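Local coordinates for GGDEF family protein (Caulobacter vibrioides, PDB 3U2A) that is a GGDEF family protein whose modelled part folds as a PAS-type domain, found here as a pair of subunits, at residues 21-26 / 113-118. Sequence-based numbering, arbitrary orientation. Where two conformers were deposited one is given.
Sequences AADVAL and VAPETK
Ala25 and Val113 face each other as an antiparallel hydrogen-bonded pair, with both backbone links made between the same two residues. Ala25 N donates to Val113 O at 3.0 Å, almost straight at 168° and in the carbonyl plane; Val113 N returns the favour to Ala25 O at 2.9 Å, tilted 22° from that carbonyl's plane. Val113 O also receives a weaker CA-H contact from Val24 CA. This is where strand 25-30 starts and strand 109-113 ends, the two middle strands of the antiparallel PAS sheet, flanked by strands 35-40 and 98-102. On the other edge of strand 25-30, Leu26 pairs through its backbone with Asn39.

Just before the strand, helix 12-22 closes in a Schellman motif: Asp23, at positive phi, is its C-prime residue, and Val24 N reaches back to Leu19 O. The turn points Asp23 at the chain leaving strand 109-113. There the Pro115 ring lies against the residue, its CD 3.0 Å from Asp23 O and its CG 3.4 Å from the carboxylate oxygen OD2. Asp23 O is buried against Pro115 CD and CG and has no polar partner in the model.

Lys118 comes across the Asp23 side chain at about a right angle. The bend at chi3 (77°) brings its CE to 3.3 Å from Ala22 O, and a further bend at chi4 turns NZ toward a water, while NZ stays 4.8 Å from Asp23 OD2, too far for a salt bridge. The ammonium instead donates to this water, which in turn donates to Ala21 O, tying it to the helix end; a weak, long ion pair joins NZ to Glu83 of the second subunit.

On the sheet face shared by Ala25 and Val113, Ala25 CB packs on Val113 CG1 at 3.6 Å. On the opposite side, Val24 CG2 meets the Ala114 methyl.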
loop_
_atom_site.group_PDB
_atom_site.type_symbol
_atom_site.label_atom_id
_atom_site.label_comp_id
_atom_site.label_asym_id
_atom_site.label_seq_id
_atom_site.Cartn_x
_atom_site.Cartn_y
_atom_site.Cartn_z
ATOM N N ALA A 21 -2.860 -6.554 -6.527
ATOM C CA ALA A 21 -1.679 -6.728 -7.370
ATOM C C ALA A 21 -0.395 -6.633 -6.547
ATOM O O ALA A 21 0.546 -7.394 -6.759
ATOM C CB ALA A 21 -1.672 -5.699 -8.478
ATOM N N ALA A 22 -0.385 -5.695 -5.600
ATOM C CA ALA A 22 0.739 -5.492 -4.697
ATOM C C ALA A 22 0.783 -6.521 -3.560
ATOM O O ALA A 22 1.822 -6.686 -2.927
ATOM C CB ALA A 22 0.691 -4.085 -4.142
ATOM N N ASP A 23 -0.335 -7.219 -3.327
ATOM C CA ASP A 23 -0.498 -8.157 -2.202
ATOM C C ASP A 23 -0.423 -7.421 -0.865
ATOM O O ASP A 23 0.259 -7.855 0.058
ATOM C CB ASP A 23 0.543 -9.278 -2.251
ATOM C CG ASP A 23 0.125 -10.499 -1.456
ATOM O OD1 ASP A 23 -1.098 -10.733 -1.346
ATOM O OD2 ASP A 23 1.017 -11.223 -0.946
ATOM N N VAL A 24 -1.124 -6.294 -0.796
ATOM C CA VAL A 24 -1.103 -5.377 0.345
ATOM C C VAL A 24 -2.551 -5.141 0.826
ATOM O O VAL A 24 -3.498 -5.271 0.031
ATOM C CB VAL A 24 -0.410 -4.036 -0.100
ATOM C CG1 VAL A 24 -0.850 -2.814 0.727
ATOM C CG2 VAL A 24 1.107 -4.190 -0.106
ATOM N N ALA A 25 -2.725 -4.767 2.092
ATOM C CA ALA A 25 -4.032 -4.332 2.578
ATOM C C ALA A 25 -3.911 -2.992 3.309
ATOM O O ALA A 25 -2.826 -2.607 3.766
ATOM C CB ALA A 25 -4.682 -5.387 3.478
ATOM N N LEU A 26 -5.022 -2.271 3.387
ATOM C CA LEU A 26 -5.069 -1.039 4.154
ATOM C C LEU A 26 -5.815 -1.311 5.455
ATOM O O LEU A 26 -6.694 -2.163 5.502
ATOM C CB LEU A 26 -5.768 0.049 3.344
ATOM C CG LEU A 26 -5.200 0.357 1.946
ATOM C CD1 LEU A 26 -6.035 1.419 1.230
ATOM C CD2 LEU A 26 -3.727 0.787 2.038
ATOM N N VAL A 113 -0.514 -2.861 5.423
ATOM C CA VAL A 113 0.064 -4.109 5.879
ATOM C C VAL A 113 0.518 -4.871 4.637
ATOM O O VAL A 113 -0.195 -4.935 3.617
ATOM C CB VAL A 113 -0.880 -4.923 6.811
ATOM C CG1 VAL A 113 -2.251 -5.121 6.180
ATOM C CG2 VAL A 113 -0.260 -6.253 7.171
ATOM N N ALA A 114 1.733 -5.392 4.716
ATOM C CA ALA A 114 2.394 -5.975 3.561
ATOM C C ALA A 114 3.096 -7.259 3.944
ATOM O O ALA A 114 3.511 -7.412 5.086
ATOM C CB ALA A 114 3.387 -4.987 2.990
ATOM N N PRO A 115 3.249 -8.183 2.983
ATOM C CA PRO A 115 4.002 -9.404 3.293
ATOM C C PRO A 115 5.484 -9.103 3.321
ATOM O O PRO A 115 5.993 -8.409 2.440
ATOM C CB PRO A 115 3.670 -10.342 2.129
ATOM C CG PRO A 115 3.123 -9.503 1.065
ATOM C CD PRO A 115 2.810 -8.132 1.579
ATOM N N GLU A 116 6.195 -9.593 4.328
ATOM C CA GLU A 116 7.617 -9.261 4.392
ATOM C C GLU A 116 8.453 -10.017 3.333
ATOM O O GLU A 116 9.597 -9.645 3.042
ATOM C CB GLU A 116 8.168 -9.358 5.821
ATOM C CG GLU A 116 8.700 -10.693 6.213
ATOM C CD GLU A 116 9.713 -10.599 7.334
ATOM O OE1 GLU A 116 9.760 -9.550 8.021
ATOM O OE2 GLU A 116 10.461 -11.581 7.524
ATOM N N THR A 117 7.843 -11.041 2.733
ATOM C CA THR A 117 8.417 -11.758 1.597
ATOM C C THR A 117 8.600 -10.843 0.373
ATOM O O THR A 117 9.290 -11.204 -0.586
ATOM C CB THR A 117 7.581 -13.027 1.247
ATOM O OG1 THR A 117 8.361 -13.911 0.434
ATOM C CG2 THR A 117 6.265 -12.678 0.532
ATOM N N LYS A 118 7.991 -9.657 0.429
ATOM C CA LYS A 118 8.034 -8.672 -0.659
ATOM C C LYS A 118 8.459 -7.286 -0.159
ATOM O O LYS A 118 9.132 -6.538 -0.878
ATOM C CB LYS A 118 6.670 -8.580 -1.347
ATOM C CG LYS A 118 6.189 -9.881 -1.991
ATOM C CD LYS A 118 4.671 -9.933 -2.090
ATOM C CE LYS A 118 4.141 -9.078 -3.232
ATOM N NZ LYS A 118 3.948 -9.898 -4.462
HETATM O O HOH W 1 3.581 -7.842 -6.147
#